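Local coordinates for synergistic-type venom protein S2C4 (Dendroaspis jamesoni kaimosae, PDB 7C28) that probably enhances the toxicity of other venom toxins, acting as a homodimeric synergistic-type member of the three-finger toxin family, at residues A[24-29]-A[36-41]. Numbering follows the deposited sequence.
Sequences CFKNWK and YDVKRG. With SO4 (sulfate ion), chain D; SO4 (sulfate ion), chain C.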
loop_
_atom_site.group_PDB
_atom_site.type_symbol
_atom_site.label_atom_id
_atom_site.label_comp_id
_atom_site.label_asym_id
_atom_site.label_seq_id
_atom_site.Cartn_x
_atom_site.Cartn_y
_atom_site.Cartn_z
ATOM N N CYS A 24 -12.226 -7.027 -0.068
ATOM C CA CYS A 24 -11.817 -6.156 1.030
ATOM C C CYS A 24 -10.652 -5.294 0.561
ATOM O O CYS A 24 -9.876 -5.701 -0.308
ATOM C CB CYS A 24 -11.397 -6.934 2.278
ATOM S SG CYS A 24 -12.524 -8.204 2.883
ATOM N N PHE A 25 -10.537 -4.089 1.129
ATOM C CA PHE A 25 -9.478 -3.169 0.736
ATOM C C PHE A 25 -8.772 -2.575 1.946
ATOM O O PHE A 25 -9.336 -2.473 3.038
ATOM C CB PHE A 25 -10.016 -2.026 -0.157
ATOM C CG PHE A 25 -10.814 -0.985 0.588
ATOM C CD1 PHE A 25 -10.189 0.108 1.181
ATOM C CD2 PHE A 25 -12.191 -1.089 0.677
ATOM C CE1 PHE A 25 -10.923 1.062 1.862
ATOM C CE2 PHE A 25 -12.930 -0.137 1.356
ATOM C CZ PHE A 25 -12.292 0.943 1.947
ATOM N N LYS A 26 -7.512 -2.203 1.725
ATOM C CA LYS A 26 -6.746 -1.312 2.583
ATOM C C LYS A 26 -6.272 -0.133 1.745
ATOM O O LYS A 26 -5.846 -0.318 0.602
ATOM C CB LYS A 26 -5.543 -2.027 3.203
ATOM C CG LYS A 26 -5.877 -3.312 3.925
ATOM C CD LYS A 26 -4.617 -4.022 4.371
ATOM C CE LYS A 26 -3.932 -3.256 5.495
ATOM N NZ LYS A 26 -2.858 -4.066 6.131
ATOM N N ASN A 27 -6.353 1.078 2.298
ATOM C CA ASN A 27 -5.979 2.291 1.572
ATOM C C ASN A 27 -5.113 3.178 2.459
ATOM O O ASN A 27 -5.587 3.702 3.470
ATOM C CB ASN A 27 -7.218 3.050 1.100
ATOM C CG ASN A 27 -6.905 4.068 0.019
ATOM O OD1 ASN A 27 -5.775 4.556 -0.088
ATOM N ND2 ASN A 27 -7.908 4.393 -0.792
ATOM N N TRP A 28 -3.854 3.366 2.070
ATOM C CA TRP A 28 -2.912 4.189 2.822
ATOM C C TRP A 28 -3.062 5.642 2.374
ATOM O O TRP A 28 -2.713 5.985 1.240
ATOM C CB TRP A 28 -1.480 3.699 2.611
ATOM C CG TRP A 28 -1.047 2.549 3.494
ATOM C CD1 TRP A 28 -0.286 2.622 4.630
ATOM C CD2 TRP A 28 -1.321 1.155 3.288
ATOM N NE1 TRP A 28 -0.086 1.362 5.150
ATOM C CE2 TRP A 28 -0.709 0.446 4.345
ATOM C CE3 TRP A 28 -2.030 0.439 2.317
ATOM C CZ2 TRP A 28 -0.787 -0.944 4.455
ATOM C CZ3 TRP A 28 -2.106 -0.940 2.429
ATOM C CH2 TRP A 28 -1.488 -1.615 3.489
ATOM N N LYS A 29 -3.604 6.489 3.247
ATOM C CA LYS A 29 -3.707 7.921 2.993
ATOM C C LYS A 29 -2.758 8.671 3.919
ATOM O O LYS A 29 -2.728 8.412 5.129
ATOM C CB LYS A 29 -5.150 8.410 3.157
ATOM C CG LYS A 29 -6.013 8.085 1.931
ATOM C CD LYS A 29 -7.478 8.466 2.088
ATOM C CE LYS A 29 -8.099 8.783 0.727
ATOM N NZ LYS A 29 -8.076 7.611 -0.199
ATOM N N TYR A 36 0.519 7.374 8.315
ATOM C CA TYR A 36 -0.535 6.991 7.386
ATOM C C TYR A 36 -1.755 6.470 8.128
ATOM O O TYR A 36 -1.632 5.692 9.078
ATOM C CB TYR A 36 -0.049 5.916 6.407
ATOM C CG TYR A 36 0.946 6.439 5.403
ATOM C CD1 TYR A 36 0.523 6.978 4.196
ATOM C CD2 TYR A 36 2.308 6.409 5.667
ATOM C CE1 TYR A 36 1.422 7.462 3.285
ATOM C CE2 TYR A 36 3.217 6.893 4.758
ATOM C CZ TYR A 36 2.769 7.420 3.569
ATOM O OH TYR A 36 3.673 7.904 2.655
ATOM N N ASP A 37 -2.927 6.920 7.695
ATOM C CA ASP A 37 -4.201 6.377 8.142
ATOM C C ASP A 37 -4.678 5.357 7.113
ATOM O O ASP A 37 -4.863 5.694 5.938
ATOM C CB ASP A 37 -5.234 7.486 8.331
ATOM C CG ASP A 37 -6.436 7.031 9.133
ATOM O OD1 ASP A 37 -6.380 7.092 10.379
ATOM O OD2 ASP A 37 -7.439 6.615 8.520
ATOM N N VAL A 38 -4.864 4.114 7.546
ATOM C CA VAL A 38 -5.225 3.020 6.651
ATOM C C VAL A 38 -6.736 2.834 6.721
ATOM O O VAL A 38 -7.273 2.414 7.751
ATOM C CB VAL A 38 -4.488 1.725 7.010
ATOM C CG1 VAL A 38 -4.767 0.660 5.964
ATOM C CG2 VAL A 38 -2.999 1.984 7.120
ATOM N N LYS A 39 -7.425 3.132 5.621
ATOM C CA LYS A 39 -8.860 2.907 5.537
ATOM C C LYS A 39 -9.123 1.465 5.123
ATOM O O LYS A 39 -8.427 0.916 4.267
ATOM C CB LYS A 39 -9.509 3.867 4.537
ATOM C CG LYS A 39 -9.218 5.344 4.789
ATOM C CD LYS A 39 -9.931 5.857 6.030
ATOM C CE LYS A 39 -9.545 7.299 6.346
ATOM N NZ LYS A 39 -10.164 8.281 5.405
ATOM N N ARG A 40 -10.132 0.857 5.739
ATOM C CA ARG A 40 -10.463 -0.541 5.501
ATOM C C ARG A 40 -11.972 -0.697 5.368
ATOM O O ARG A 40 -12.738 -0.004 6.040
ATOM C CB ARG A 40 -9.935 -1.435 6.636
ATOM C CG ARG A 40 -8.443 -1.298 6.922
ATOM C CD ARG A 40 -8.095 -1.896 8.271
ATOM N NE ARG A 40 -6.700 -2.330 8.366
ATOM C CZ ARG A 40 -5.742 -1.644 8.990
ATOM N NH1 ARG A 40 -6.024 -0.485 9.569
ATOM N NH2 ARG A 40 -4.500 -2.113 9.036
ATOM N N GLY A 41 -12.397 -1.601 4.489
ATOM C CA GLY A 41 -13.804 -1.901 4.361
ATOM C C GLY A 41 -14.074 -2.791 3.158
ATOM O O GLY A 41 -13.150 -3.312 2.527
HETATM S S SO4 D . -2.690 0.342 11.251
HETATM O O1 SO4 D . -3.939 0.988 10.853
HETATM O O2 SO4 D . -1.554 1.168 10.849
HETATM O O3 SO4 D . -2.612 -0.956 10.593
HETATM O O4 SO4 D . -2.667 0.177 12.701
HETATM S S SO4 C . 7.125 9.501 3.395
HETATM O O1 SO4 C . 7.464 10.678 4.188
HETATM O O2 SO4 C . 6.605 9.910 2.092
HETATM O O3 SO4 C . 8.313 8.672 3.197
HETATM O O4 SO4 C . 6.113 8.720 4.104
#
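Val38 presses its CG2 methyl over the five-membered ring of Trp28, 3.8 Å from the ring centroid and 19° off the normal, a CH-pi contact at the centre of the antiparallel hairpin of strands 23-32 and 35-43, the central finger of the three-finger fold. Val38 CG1, anti to the backbone N, lies against Lys26 CB and over one face of the Arg40 guanidinium. Tyr36 completes this packing: its CB meets the indole edge at Trp28 CD1, 3.8 Å away, and its ring receives that edge in an offset edge-to-face pair with planes at 69°. The same aromatics meet Trp28 and Tyr36 of the second subunit, so this is the dimer-facing part of the hairpin.

Backbone pairing is regular from Asn27–Lys39 to Lys29–Asp37, with Lys39 N to Asn27 O at 2.9 Å; at the Gly41 end one bond of the pair, Gly41 N to Phe25 O, is weak at 3.5 Å. There the Phe25 ring folds back across the neighbouring strand, Gly41 N lying over one face; CG sits between the backbone N and carbonyl carbon (chi1 74°), and Gly41, having no side chain, is consistent with so close an approach. Further along the same face, Lys29 and Lys39 pack loosely, Lys29 CD to Lys39 NZ 4.3 Å, and Lys39 is exposed to solvent.

Arg40 grips a sulfate, probably from the crystallisation liquor, at its guanidinium edge through a nearly straight NH1–O1 bond of 2.9 Å and an NH2–O3 bond of 2.7 Å. Lys26 lies side by side with Arg40, its NZ hydrogen-bonded to Lys65 O. Tyr36 OH and Lys34 N of the second subunit bind the same ion. An apolar aromatic patch beside the Lys26/Arg40 pair thus implies a sulfate-bridged dimer interface, the anion probably offsetting some positive charge.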